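Local atomic coordinates of long form salivary protein D7L1 (Aedes aegypti, PDB entry 3DXL), a protein that binds and sequesters biogenic amines and leukotrienes of the vertebrate host response, and so modulates blood feeding by female mosquitoes. Residues V211-K216 and E268-I273; N204-E209 and E227-C232; Y178-L181 and L185-E188; R15-N20 and P29-W34; L217-T222 and Q282-P287. All coordinates share one frame; numbering follows the deposited sequence. Where two conformers were deposited one is given.

Interaction 1: residues V211-K216 and E268-I273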
# COMPACT_ATOMS: atom_id res chain seq x y z
N VAL A 211 10.08 -5.07 -3.00
CA VAL A 211 11.25 -4.45 -3.64
C VAL A 211 11.43 -5.04 -5.04
O VAL A 211 11.66 -4.33 -6.02
CB VAL A 211 12.54 -4.63 -2.83
CG1 VAL A 211 13.63 -3.75 -3.40
CG2 VAL A 211 12.30 -4.28 -1.38
N LYS A 212 11.27 -6.36 -5.13
CA LYS A 212 11.38 -7.05 -6.42
C LYS A 212 10.35 -6.56 -7.42
O LYS A 212 10.65 -6.40 -8.60
CB LYS A 212 11.26 -8.56 -6.25
CG LYS A 212 12.48 -9.20 -5.60
CD LYS A 212 12.22 -10.66 -5.22
CE LYS A 212 11.93 -11.51 -6.43
NZ LYS A 212 11.71 -12.94 -6.06
N ARG A 213 9.12 -6.33 -6.94
CA ARG A 213 8.04 -5.84 -7.77
C ARG A 213 8.47 -4.56 -8.48
O ARG A 213 8.25 -4.40 -9.67
CB ARG A 213 6.80 -5.59 -6.90
CG ARG A 213 5.55 -5.22 -7.66
CD ARG A 213 4.39 -4.95 -6.71
NE ARG A 213 3.10 -5.16 -7.38
CZ ARG A 213 2.48 -4.26 -8.13
NH1 ARG A 213 3.00 -3.05 -8.30
NH2 ARG A 213 1.32 -4.55 -8.71
N ASP A 214 9.07 -3.65 -7.73
CA ASP A 214 9.50 -2.37 -8.28
C ASP A 214 10.69 -2.47 -9.25
O ASP A 214 10.76 -1.73 -10.22
CB ASP A 214 9.78 -1.37 -7.17
CG ASP A 214 8.51 -0.81 -6.55
OD1 ASP A 214 7.41 -1.02 -7.12
OD2 ASP A 214 8.62 -0.15 -5.50
N PHE A 215 11.59 -3.42 -9.00
CA PHE A 215 12.65 -3.72 -9.98
C PHE A 215 12.08 -4.23 -11.29
O PHE A 215 12.47 -3.79 -12.38
CB PHE A 215 13.65 -4.74 -9.44
CG PHE A 215 14.84 -4.12 -8.73
CD1 PHE A 215 14.65 -3.23 -7.68
CD2 PHE A 215 16.13 -4.48 -9.08
CE1 PHE A 215 15.74 -2.68 -7.01
CE2 PHE A 215 17.23 -3.93 -8.41
CZ PHE A 215 17.02 -3.04 -7.38
N LYS A 216 11.12 -5.16 -11.21
CA LYS A 216 10.54 -5.72 -12.41
C LYS A 216 9.81 -4.66 -13.23
O LYS A 216 9.85 -4.67 -14.46
CB LYS A 216 9.64 -6.90 -12.09
CG LYS A 216 10.42 -8.10 -11.58
CD LYS A 216 9.54 -9.30 -11.28
CE LYS A 216 10.39 -10.45 -10.74
NZ LYS A 216 9.54 -11.57 -10.22
N GLU A 268 8.23 6.30 -6.67
CA GLU A 268 7.76 7.61 -6.21
C GLU A 268 6.72 8.18 -7.17
O GLU A 268 5.69 8.71 -6.74
CB GLU A 268 8.93 8.59 -6.04
CG GLU A 268 8.52 9.95 -5.43
CD GLU A 268 7.93 10.96 -6.43
OE1 GLU A 268 8.32 10.94 -7.61
OE2 GLU A 268 7.07 11.78 -6.02
N VAL A 269 6.99 8.08 -8.47
CA VAL A 269 6.07 8.57 -9.49
C VAL A 269 4.72 7.86 -9.37
O VAL A 269 3.65 8.50 -9.34
CB VAL A 269 6.66 8.38 -10.91
CG1 VAL A 269 5.61 8.67 -11.98
CG2 VAL A 269 7.86 9.30 -11.10
N ARG A 270 4.74 6.54 -9.26
CA ARG A 270 3.51 5.77 -9.18
C ARG A 270 2.78 5.99 -7.86
O ARG A 270 1.55 5.86 -7.80
CB ARG A 270 3.79 4.29 -9.46
CG ARG A 270 4.21 4.06 -10.90
CD ARG A 270 4.38 2.59 -11.25
NE ARG A 270 5.61 2.08 -10.66
CZ ARG A 270 5.67 1.28 -9.60
NH1 ARG A 270 4.55 0.88 -9.00
NH2 ARG A 270 6.84 0.88 -9.13
N SER A 271 3.51 6.36 -6.80
CA SER A 271 2.87 6.64 -5.50
C SER A 271 2.01 7.89 -5.54
O SER A 271 1.18 8.10 -4.66
CB SER A 271 3.88 6.75 -4.36
OG SER A 271 4.50 8.03 -4.32
N GLN A 272 2.20 8.73 -6.56
CA GLN A 272 1.40 9.94 -6.70
C GLN A 272 -0.04 9.66 -7.09
O GLN A 272 -0.90 10.51 -6.86
CB GLN A 272 2.01 10.86 -7.75
CG GLN A 272 3.43 11.32 -7.43
CD GLN A 272 4.10 12.06 -8.57
OE1 GLN A 272 3.51 12.30 -9.62
NE2 GLN A 272 5.37 12.41 -8.37
N ILE A 273 -0.30 8.51 -7.70
CA ILE A 273 -1.64 8.14 -8.14
C ILE A 273 -1.76 6.64 -7.90
O ILE A 273 -1.21 5.84 -8.66
CB ILE A 273 -1.87 8.42 -9.65
CG1 ILE A 273 -1.43 9.85 -10.05
CG2 ILE A 273 -3.34 8.17 -10.02
CD1 ILE A 273 -1.38 10.08 -11.55
O HOH W 1 4.76 -1.26 -7.04
O HOH W 2 9.50 0.82 -9.88

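Interaction 2: residues N204-E209 and E227-C232. Unlike the reference sequence in segment 227-232: E227 (reference Lys).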
# COMPACT_ATOMS: atom_id res chain seq x y z
N ASN A 204 8.00 -3.84 11.16
CA ASN A 204 9.39 -3.57 10.83
C ASN A 204 10.11 -4.75 10.17
O ASN A 204 11.29 -4.96 10.43
CB ASN A 204 10.17 -3.08 12.07
CG ASN A 204 9.57 -1.82 12.67
OD1 ASN A 204 9.56 -0.77 12.04
ND2 ASN A 204 9.06 -1.92 13.90
N GLN A 205 9.42 -5.49 9.31
CA GLN A 205 10.07 -6.58 8.57
C GLN A 205 10.25 -6.23 7.09
O GLN A 205 9.39 -5.61 6.47
CB GLN A 205 9.30 -7.90 8.71
CG GLN A 205 9.05 -8.38 10.16
CD GLN A 205 10.32 -8.65 10.97
OE1 GLN A 205 11.39 -8.91 10.42
NE2 GLN A 205 10.19 -8.59 12.29
N LEU A 206 11.39 -6.65 6.54
CA LEU A 206 11.65 -6.49 5.12
C LEU A 206 10.66 -7.31 4.29
O LEU A 206 10.43 -8.48 4.58
CB LEU A 206 13.08 -6.96 4.80
CG LEU A 206 13.50 -6.92 3.33
CD1 LEU A 206 13.60 -5.48 2.84
CD2 LEU A 206 14.80 -7.67 3.14
N ASP A 207 10.10 -6.69 3.25
CA ASP A 207 9.29 -7.41 2.27
C ASP A 207 10.03 -7.44 0.94
O ASP A 207 9.90 -6.53 0.11
CB ASP A 207 7.90 -6.79 2.12
CG ASP A 207 6.98 -7.62 1.24
OD1 ASP A 207 7.46 -8.50 0.50
OD2 ASP A 207 5.76 -7.39 1.30
N VAL A 208 10.81 -8.50 0.74
CA VAL A 208 11.65 -8.64 -0.45
C VAL A 208 10.82 -8.61 -1.73
O VAL A 208 11.23 -8.04 -2.74
CB VAL A 208 12.51 -9.93 -0.41
CG1 VAL A 208 13.28 -10.13 -1.71
CG2 VAL A 208 13.48 -9.91 0.76
N GLU A 209 9.63 -9.22 -1.68
CA GLU A 209 8.78 -9.28 -2.86
C GLU A 209 8.32 -7.90 -3.33
O GLU A 209 8.19 -7.67 -4.52
CB GLU A 209 7.60 -10.23 -2.66
CG GLU A 209 8.00 -11.71 -2.54
CD GLU A 209 8.88 -12.20 -3.69
OE1 GLU A 209 8.63 -11.83 -4.85
OE2 GLU A 209 9.83 -12.98 -3.42
N GLU A 227 20.29 -11.29 -3.71
CA GLU A 227 21.57 -11.57 -3.06
C GLU A 227 22.01 -10.41 -2.17
O GLU A 227 22.42 -10.60 -1.03
CB GLU A 227 22.64 -11.88 -4.11
CG GLU A 227 22.41 -13.20 -4.83
CD GLU A 227 23.26 -13.38 -6.08
OE1 GLU A 227 23.84 -12.39 -6.58
OE2 GLU A 227 23.33 -14.53 -6.56
N VAL A 228 21.89 -9.19 -2.69
CA VAL A 228 22.19 -8.01 -1.88
C VAL A 228 21.30 -7.94 -0.64
O VAL A 228 21.77 -7.69 0.46
CB VAL A 228 22.06 -6.71 -2.71
CG1 VAL A 228 21.97 -5.48 -1.80
CG2 VAL A 228 23.23 -6.57 -3.69
N LEU A 229 20.01 -8.18 -0.81
CA LEU A 229 19.11 -8.10 0.34
C LEU A 229 19.37 -9.18 1.37
O LEU A 229 19.23 -8.94 2.56
CB LEU A 229 17.65 -8.09 -0.10
CG LEU A 229 17.14 -6.75 -0.64
CD1 LEU A 229 15.73 -6.94 -1.18
CD2 LEU A 229 17.19 -5.65 0.42
N ASN A 230 19.77 -10.37 0.90
CA ASN A 230 20.15 -11.45 1.80
C ASN A 230 21.34 -11.03 2.67
O ASN A 230 21.34 -11.26 3.88
CB ASN A 230 20.43 -12.75 1.04
CG ASN A 230 19.16 -13.45 0.55
OD1 ASN A 230 18.06 -13.19 1.06
ND2 ASN A 230 19.30 -14.32 -0.43
N ASP A 231 22.33 -10.40 2.04
CA ASP A 231 23.49 -9.87 2.76
C ASP A 231 23.09 -8.75 3.73
O ASP A 231 23.53 -8.74 4.88
CB ASP A 231 24.57 -9.39 1.80
CG ASP A 231 25.50 -10.51 1.34
OD1 ASP A 231 25.13 -11.70 1.46
OD2 ASP A 231 26.61 -10.19 0.87
N CYS A 232 22.24 -7.84 3.28
CA CYS A 232 21.73 -6.75 4.13
C CYS A 232 20.97 -7.32 5.34
O CYS A 232 21.12 -6.83 6.46
CB CYS A 232 20.80 -5.80 3.37
SG CYS A 232 21.51 -4.91 1.95

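Interaction 3: residues Y178-L181 and L185-E188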
# COMPACT_ATOMS: atom_id res chain seq x y z
N TYR A 178 19.88 11.05 -2.90
CA TYR A 178 20.28 9.76 -2.31
C TYR A 178 21.46 9.84 -1.34
O TYR A 178 22.15 8.86 -1.13
CB TYR A 178 20.52 8.69 -3.40
CG TYR A 178 19.24 8.23 -4.06
CD1 TYR A 178 18.42 7.28 -3.45
CD2 TYR A 178 18.84 8.76 -5.28
CE1 TYR A 178 17.24 6.87 -4.05
CE2 TYR A 178 17.66 8.36 -5.89
CZ TYR A 178 16.86 7.39 -5.27
OH TYR A 178 15.67 6.95 -5.84
N THR A 179 21.66 11.01 -0.74
CA THR A 179 22.59 11.11 0.39
C THR A 179 21.94 10.45 1.60
O THR A 179 20.81 10.78 1.98
CB THR A 179 22.96 12.56 0.68
OG1 THR A 179 23.78 13.03 -0.40
CG2 THR A 179 23.75 12.69 1.97
N VAL A 180 22.66 9.51 2.21
CA VAL A 180 22.18 8.80 3.39
C VAL A 180 22.64 9.52 4.65
O VAL A 180 23.79 9.39 5.07
CB VAL A 180 22.66 7.34 3.40
CG1 VAL A 180 22.10 6.62 4.63
CG2 VAL A 180 22.24 6.60 2.12
N LEU A 181 21.75 10.31 5.24
CA LEU A 181 22.02 10.99 6.50
C LEU A 181 21.99 10.00 7.67
O LEU A 181 21.46 8.89 7.55
CB LEU A 181 21.06 12.16 6.70
CG LEU A 181 21.01 13.20 5.58
CD1 LEU A 181 19.93 14.23 5.85
CD2 LEU A 181 22.36 13.90 5.40
N LEU A 185 16.28 12.03 12.93
CA LEU A 185 15.22 12.57 12.08
C LEU A 185 15.18 11.87 10.72
O LEU A 185 14.10 11.46 10.27
CB LEU A 185 15.38 14.08 11.88
CG LEU A 185 14.33 14.79 11.02
CD1 LEU A 185 12.94 14.66 11.61
CD2 LEU A 185 14.67 16.26 10.83
N PHE A 186 16.33 11.72 10.08
CA PHE A 186 16.37 11.06 8.79
C PHE A 186 15.98 9.58 8.88
O PHE A 186 15.34 9.04 7.97
CB PHE A 186 17.73 11.23 8.11
CG PHE A 186 17.78 10.64 6.74
CD1 PHE A 186 17.08 11.24 5.69
CD2 PHE A 186 18.47 9.46 6.51
CE1 PHE A 186 17.11 10.69 4.41
CE2 PHE A 186 18.50 8.90 5.23
CZ PHE A 186 17.82 9.51 4.19
N LYS A 187 16.36 8.92 9.97
CA LYS A 187 15.95 7.54 10.17
C LYS A 187 14.44 7.40 10.29
O LYS A 187 13.86 6.45 9.77
CB LYS A 187 16.68 6.93 11.37
CG LYS A 187 18.19 6.84 11.16
CD LYS A 187 18.88 6.10 12.29
CE LYS A 187 20.39 6.07 12.09
NZ LYS A 187 21.06 5.43 13.24
N GLU A 188 13.79 8.36 10.93
CA GLU A 188 12.34 8.34 11.06
C GLU A 188 11.66 8.65 9.73
O GLU A 188 10.68 8.02 9.35
CB GLU A 188 11.88 9.33 12.12
CG GLU A 188 10.49 9.03 12.65
CD GLU A 188 10.00 10.04 13.68
OE1 GLU A 188 10.83 10.76 14.27
OE2 GLU A 188 8.76 10.10 13.89

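Interaction 4: residues R15-N20 and P29-W34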
# COMPACT_ATOMS: atom_id res chain seq x y z
N ARG A 15 -3.98 -1.90 -5.34
CA ARG A 15 -3.02 -2.97 -5.59
C ARG A 15 -3.74 -4.23 -6.11
O ARG A 15 -3.31 -4.85 -7.08
CB ARG A 15 -2.19 -3.30 -4.34
CG ARG A 15 -1.32 -4.55 -4.45
CD ARG A 15 -0.29 -4.51 -5.59
NE ARG A 15 0.64 -3.38 -5.48
CZ ARG A 15 1.74 -3.38 -4.73
NH1 ARG A 15 2.09 -4.46 -4.03
NH2 ARG A 15 2.50 -2.30 -4.70
N CYS A 16 -4.84 -4.59 -5.46
CA CYS A 16 -5.57 -5.78 -5.86
C CYS A 16 -6.18 -5.62 -7.26
O CYS A 16 -6.20 -6.58 -8.03
CB CYS A 16 -6.62 -6.11 -4.81
SG CYS A 16 -5.88 -6.75 -3.29
N MET A 17 -6.63 -4.41 -7.60
CA MET A 17 -7.11 -4.17 -8.96
C MET A 17 -5.97 -4.23 -9.96
O MET A 17 -6.11 -4.85 -11.02
CB MET A 17 -7.87 -2.85 -9.06
CG MET A 17 -9.23 -2.92 -8.40
SD MET A 17 -10.27 -1.52 -8.78
CE MET A 17 -9.50 -0.29 -7.72
N GLU A 18 -4.83 -3.62 -9.63
CA GLU A 18 -3.67 -3.65 -10.53
C GLU A 18 -3.27 -5.09 -10.86
O GLU A 18 -2.96 -5.41 -12.01
CB GLU A 18 -2.50 -2.87 -9.92
CG GLU A 18 -1.34 -2.68 -10.90
CD GLU A 18 -0.24 -1.79 -10.36
OE1 GLU A 18 -0.55 -0.76 -9.73
OE2 GLU A 18 0.94 -2.10 -10.59
N ASP A 19 -3.31 -5.95 -9.85
CA ASP A 19 -2.87 -7.33 -10.03
C ASP A 19 -3.90 -8.25 -10.69
O ASP A 19 -3.54 -9.34 -11.15
CB ASP A 19 -2.45 -7.92 -8.68
CG ASP A 19 -1.11 -7.39 -8.21
OD1 ASP A 19 -0.37 -6.78 -9.01
OD2 ASP A 19 -0.81 -7.60 -7.02
N ASN A 20 -5.17 -7.84 -10.73
CA ASN A 20 -6.23 -8.75 -11.14
C ASN A 20 -7.12 -8.30 -12.29
O ASN A 20 -7.82 -9.13 -12.88
CB ASN A 20 -7.06 -9.18 -9.93
CG ASN A 20 -6.26 -10.02 -8.97
OD1 ASN A 20 -5.97 -11.18 -9.26
ND2 ASN A 20 -5.87 -9.43 -7.85
N PRO A 29 -14.71 -1.82 -18.16
CA PRO A 29 -15.96 -2.20 -17.49
C PRO A 29 -15.77 -2.82 -16.10
O PRO A 29 -16.51 -2.48 -15.17
CB PRO A 29 -16.59 -3.20 -18.47
CG PRO A 29 -16.04 -2.79 -19.81
CD PRO A 29 -14.62 -2.38 -19.52
N MET A 30 -14.79 -3.71 -15.94
CA MET A 30 -14.53 -4.31 -14.63
C MET A 30 -14.07 -3.26 -13.63
O MET A 30 -14.57 -3.21 -12.50
CB MET A 30 -13.55 -5.47 -14.72
CG MET A 30 -14.10 -6.67 -15.49
SD MET A 30 -13.68 -8.23 -14.71
CE MET A 30 -13.60 -9.33 -16.11
N LEU A 31 -13.13 -2.40 -14.04
CA LEU A 31 -12.64 -1.35 -13.16
C LEU A 31 -13.79 -0.48 -12.65
O LEU A 31 -13.85 -0.16 -11.45
CB LEU A 31 -11.60 -0.50 -13.90
CG LEU A 31 -11.09 0.74 -13.17
CD1 LEU A 31 -10.42 0.42 -11.84
CD2 LEU A 31 -10.13 1.50 -14.08
N ALA A 32 -14.70 -0.10 -13.54
CA ALA A 32 -15.83 0.77 -13.18
C ALA A 32 -16.71 0.16 -12.09
O ALA A 32 -17.22 0.88 -11.24
CB ALA A 32 -16.65 1.10 -14.41
N LYS A 33 -16.90 -1.15 -12.15
CA LYS A 33 -17.70 -1.87 -11.15
C LYS A 33 -16.94 -2.07 -9.86
O LYS A 33 -17.43 -1.73 -8.77
CB LYS A 33 -18.16 -3.21 -11.71
CG LYS A 33 -19.24 -3.10 -12.77
CD LYS A 33 -19.69 -4.46 -13.30
CE LYS A 33 -18.79 -4.96 -14.42
NZ LYS A 33 -19.42 -6.06 -15.20
N TRP A 34 -15.74 -2.64 -9.95
CA TRP A 34 -14.97 -2.94 -8.74
C TRP A 34 -14.71 -1.70 -7.88
O TRP A 34 -14.78 -1.76 -6.66
CB TRP A 34 -13.65 -3.62 -9.08
CG TRP A 34 -13.74 -4.92 -9.84
CD1 TRP A 34 -14.87 -5.60 -10.21
CD2 TRP A 34 -12.63 -5.68 -10.33
NE1 TRP A 34 -14.53 -6.74 -10.90
CE2 TRP A 34 -13.16 -6.82 -10.98
CE3 TRP A 34 -11.24 -5.53 -10.26
CZ2 TRP A 34 -12.34 -7.78 -11.58
CZ3 TRP A 34 -10.43 -6.49 -10.86
CH2 TRP A 34 -10.98 -7.60 -11.51

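Interaction 5: residues L217-T222 and Q282-P287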
# COMPACT_ATOMS: atom_id res chain seq x y z
N LEU A 217 9.20 -3.69 -12.54
CA LEU A 217 8.50 -2.60 -13.21
C LEU A 217 9.41 -1.63 -13.96
O LEU A 217 8.96 -0.91 -14.84
CB LEU A 217 7.57 -1.85 -12.25
CG LEU A 217 6.29 -2.63 -11.94
CD1 LEU A 217 5.61 -2.07 -10.71
CD2 LEU A 217 5.35 -2.66 -13.14
N VAL A 218 10.70 -1.61 -13.61
CA VAL A 218 11.68 -0.87 -14.41
C VAL A 218 12.55 -1.79 -15.25
O VAL A 218 13.66 -1.42 -15.68
CB VAL A 218 12.52 0.15 -13.59
CG1 VAL A 218 11.62 1.24 -13.04
CG2 VAL A 218 13.28 -0.53 -12.48
N ASN A 219 12.05 -3.00 -15.51
CA ASN A 219 12.68 -3.95 -16.43
C ASN A 219 14.07 -4.40 -15.98
O ASN A 219 14.98 -4.59 -16.79
CB ASN A 219 12.69 -3.38 -17.86
CG ASN A 219 11.32 -2.82 -18.27
OD1 ASN A 219 10.29 -3.48 -18.09
ND2 ASN A 219 11.31 -1.61 -18.80
N LYS A 220 14.22 -4.59 -14.68
CA LYS A 220 15.48 -5.03 -14.09
C LYS A 220 15.31 -6.41 -13.48
O LYS A 220 14.31 -6.71 -12.83
CB LYS A 220 15.99 -4.03 -13.05
CG LYS A 220 16.29 -2.64 -13.59
CD LYS A 220 17.43 -2.63 -14.60
CE LYS A 220 17.62 -1.25 -15.22
NZ LYS A 220 18.49 -1.33 -16.42
N ASP A 221 16.29 -7.28 -13.71
CA ASP A 221 16.28 -8.58 -13.07
C ASP A 221 16.47 -8.43 -11.57
O ASP A 221 17.00 -7.42 -11.08
CB ASP A 221 17.37 -9.48 -13.65
CG ASP A 221 17.27 -10.89 -13.11
OD1 ASP A 221 16.24 -11.56 -13.39
OD2 ASP A 221 18.17 -11.31 -12.37
N THR A 222 16.00 -9.42 -10.82
CA THR A 222 16.01 -9.34 -9.37
C THR A 222 16.95 -10.32 -8.68
O THR A 222 17.02 -10.34 -7.46
CB THR A 222 14.59 -9.52 -8.82
OG1 THR A 222 14.09 -10.79 -9.25
CG2 THR A 222 13.66 -8.41 -9.32
N GLN A 282 0.61 1.11 -17.80
CA GLN A 282 1.43 2.15 -18.43
C GLN A 282 2.82 1.63 -18.73
O GLN A 282 3.41 0.90 -17.92
CB GLN A 282 1.51 3.41 -17.54
CG GLN A 282 0.18 4.13 -17.35
CD GLN A 282 0.35 5.59 -16.93
OE1 GLN A 282 1.11 6.34 -17.55
NE2 GLN A 282 -0.38 6.00 -15.89
N ALA A 283 3.34 1.99 -19.90
CA ALA A 283 4.70 1.61 -20.28
C ALA A 283 5.71 2.47 -19.54
O ALA A 283 5.56 3.70 -19.46
CB ALA A 283 4.88 1.74 -21.79
N TYR A 284 6.73 1.83 -18.98
CA TYR A 284 7.82 2.54 -18.32
C TYR A 284 8.86 3.02 -19.32
O TYR A 284 9.34 2.24 -20.13
CB TYR A 284 8.50 1.66 -17.27
CG TYR A 284 9.78 2.28 -16.71
CD1 TYR A 284 9.72 3.40 -15.89
CD2 TYR A 284 11.03 1.77 -17.05
CE1 TYR A 284 10.88 3.98 -15.39
CE2 TYR A 284 12.20 2.35 -16.55
CZ TYR A 284 12.11 3.45 -15.73
OH TYR A 284 13.25 4.03 -15.22
N SER A 285 9.21 4.30 -19.24
CA SER A 285 10.41 4.78 -19.92
C SER A 285 11.29 5.58 -18.98
O SER A 285 10.82 6.51 -18.31
CB SER A 285 10.08 5.56 -21.19
OG SER A 285 10.23 4.71 -22.32
N LYS A 286 12.56 5.19 -18.93
CA LYS A 286 13.56 5.84 -18.09
C LYS A 286 13.58 7.33 -18.38
O LYS A 286 13.80 7.74 -19.53
CB LYS A 286 14.93 5.21 -18.34
CG LYS A 286 15.98 5.54 -17.28
CD LYS A 286 17.32 4.89 -17.61
CE LYS A 286 18.37 5.19 -16.55
NZ LYS A 286 18.75 6.63 -16.50
N PRO A 287 13.33 8.16 -17.35
CA PRO A 287 13.35 9.61 -17.54
C PRO A 287 14.73 10.08 -17.98
O PRO A 287 15.74 9.46 -17.61
CB PRO A 287 13.04 10.15 -16.14
CG PRO A 287 12.36 9.03 -15.43
CD PRO A 287 13.00 7.79 -15.96

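Interaction 1: residues V211-K216 and E268-I273
D214 and R270 meet in a single direct salt bridge: NH2 of R270 donates to OD1 of D214 over 2.8 Å, at an N-H...O angle of 163°. The acceptor lies nearly in the guanidinium plane, yet the donor comes to the carboxylate from above its plane, the two flat groups being turned 69° from each other. Two waters join this first shell. One gives a hydrogen to D214 OD1 at 2.7 Å and accepts from NH1 of both R270 and R213; the other runs from R270 NH2 to the backbone O of D214. The first water thus stands among three charged groups and probably eases the closeness of the two arginines, R213 NH1 being 4.3 Å from R270 NH1. A bend at chi3 (-74°) turns the end of R270 to present its edge. In the second shell, Y199 and R267 hold OD2 of D214, so both carboxylate oxygens are engaged, while R213 NH2 bridges to D19 and E18 of helix 6-20. The result is a buried polar junction between helix 208-217 and helix 257-271, which also carries the noradrenaline-binding residue E268, with helix 6-20 joined to it through R213 and helix 223-234 packed against V211.

Interaction 2: residues N204-E209 and E227-C232
V208 and L229 bring the two backbones closest, their CA atoms 7.5 Å apart, where the start of helix 208-217 and the loop before it pass helix 223-234. L229 carries its half of the contact alone, with its two methyl groups divided between two partners. CD1 meets CG1 of V208 at 4.1 Å, the two side chains running side by side in opposite senses, and CD2 meets CD2 of L206, again at 4.1 Å, where the chains approach at a slant. V208 reaches across because its CG1 stands anti to the backbone N (chi1 175°), and CG of L206 likewise lies anti to its backbone N, so that one valine and one leucine branch arrive from alternate residues of the chain. Between them D207 faces the other way. It is the N-cap of helix 208-217, its OD1 making a weak hydrogen bond to N of E210, and this alternation lets one short segment start a helix with a polar residue and pack against another with apolar ones. Y247 of helix 243-253 touches both leucines, and L251 of that helix adds to the cover of L229. The disulfide C232-C250 ties helix 223-234 to the same helix. The contact itself is purely apolar, built from methyl groups at van der Waals distance; with no directional bond between the segments, its fit probably rests on the shape of the branched side chains.

Interaction 3: residues Y178-L181 and L185-E188
L181 and F186 make most of the apolar contact. CB of L181 lies 3.6 Å from CG of the F186 ring, and CG of L181 stands over one ring face, displaced toward the rim, while CD1 of L181 reaches CD1 of F186 at 4.1 Å. The two side chains cross at about a right angle. F186 reaches the loop because its ring is thrown out anti to the backbone N (chi1 -176°). Farther along the ring, V180 adds a looser touch, its CG1 to CE2 of F186 at 4.3 Å. The segment 178-181 follows a Schellman motif that ends helix 172-175: Y178, with positive phi, is its C-prime residue, T179 N bonding back to Q174 O and Y178 N to I175 O. The loop then runs into helix 184-196, which belongs to the PBP/GOBP fold and carries H189, a noradrenaline-binding residue whose side chain is about 4 Å from that of F186. Backbone polar atoms form the second kind of contact. O of L181 comes within 3.2 Å of CD2 of F186, and N of L181 within 3.5 Å of CE2; O of T179 approaches CZ of F186 obliquely at 3.9 Å. The carbonyl of L181 has its hydrogen-bonding partner in NE1 of W245, on helix 243-253. F186 also has local bonds at the start of its helix, N to D183 OD2 and O to T190 OG1.

Interaction 4: residues R15-N20 and P29-W34
W34 and M17 supply most of the buried surface where helices 6-20 and 27-34, a near-antiparallel pair in the N-terminal PBP/GOBP unit, pack together. The axes of segments 15-20 and 29-34 come within 11.5 Å, with 158° between their directions, a spacing that leaves room for large side chains. W34 turns its benzo edge to helix 6-20. In the conformer described, CG of M17, anti to the carbonyl carbon (chi1 -73°), sits at that edge, near the ring plane, 3.8 Å from CE3 of W34. In the same conformer SD of M17 lies 3.6 Å from CD1 of L31, the two side chains crossing at about a right angle. One face of the indole has the carbonyl O of M30 above it, F50 of helix 45-58 stacks with the ring, and NE1 is hydrogen-bonded to O of E40, so the indole is fixed by both packing and a polar bond. Nearby, C16 joins helix 6-20 to helix 45-58 through its disulfide with C53. N20 is the third partner: its backbone O approaches CH2 of W34 at 3.8 Å, again at the edge, while its amide folds back along its own helix, ND2 donating to O of C16 over 2.9 Å on a lone pair in the carbonyl plane.

Interaction 5: residues L217-T222 and Q282-P287
Y284, whose ring lies against V218, has its OH hydrogen-bonded to OE2 of E262 on helix 257-271, so that the far end of the ring is held while its face is used for packing. The surface it meets is the C-terminal end of helix 208-217, closed by a Schellman motif in which N219, with positive phi, is the C-prime residue: K220 N bonds to F215 O and N219 N to K216 O. V218 presents CG1 to the ring in a CH-pi contact, 3.6 Å from CG1 to the Y284 ring centroid and 16° off the normal. Its branching puts CG1 beside the backbone N (chi1 -65°), and CB of V218 also leans on the ring, 3.7 Å from CE2 of Y284. The tyrosine is sandwiched, since the opposite face has N of K286 above it, toward the rim; Y266 of helix 257-271 meets the ring as well. N219 comes to the ring edge, its ND2 3.8 Å from CD2 of Y284, with amide and ring planes 61° apart. The contact thus lays the extended segment 282-287 across a helix end, about 7 Å from the noradrenaline-binding D265, measured between the Y284 and D265 side chains. At the base of the tyrosine, O of L217 lies 3.6 Å from CB of Y284.

In the fold
Interaction 1 touches interactions 2, 4 and 5, while interaction 3 stays about 7 Å away at the nearest atoms. It lies about 9 Å from interaction 5, centre to centre, with CZ of R270 packed 3.5 Å from CD1 of L217, and it meets interaction 2 where V211 CB is 4.3 Å from L229 CD1. Toward interaction 4, R213 NH2 to D19 OD1, 2.8 Å, links the two PBP/GOBP units. Interactions 3 and 4 lie about 36 Å apart between centres, on opposite sides of the chain's centre, each nearer a different pocket: interaction 3 borders the noradrenaline site, whose E268 lies in segment 268-273, and W34 of interaction 4 is about 8 Å from leukotriene-binding W37, side chain to side chain.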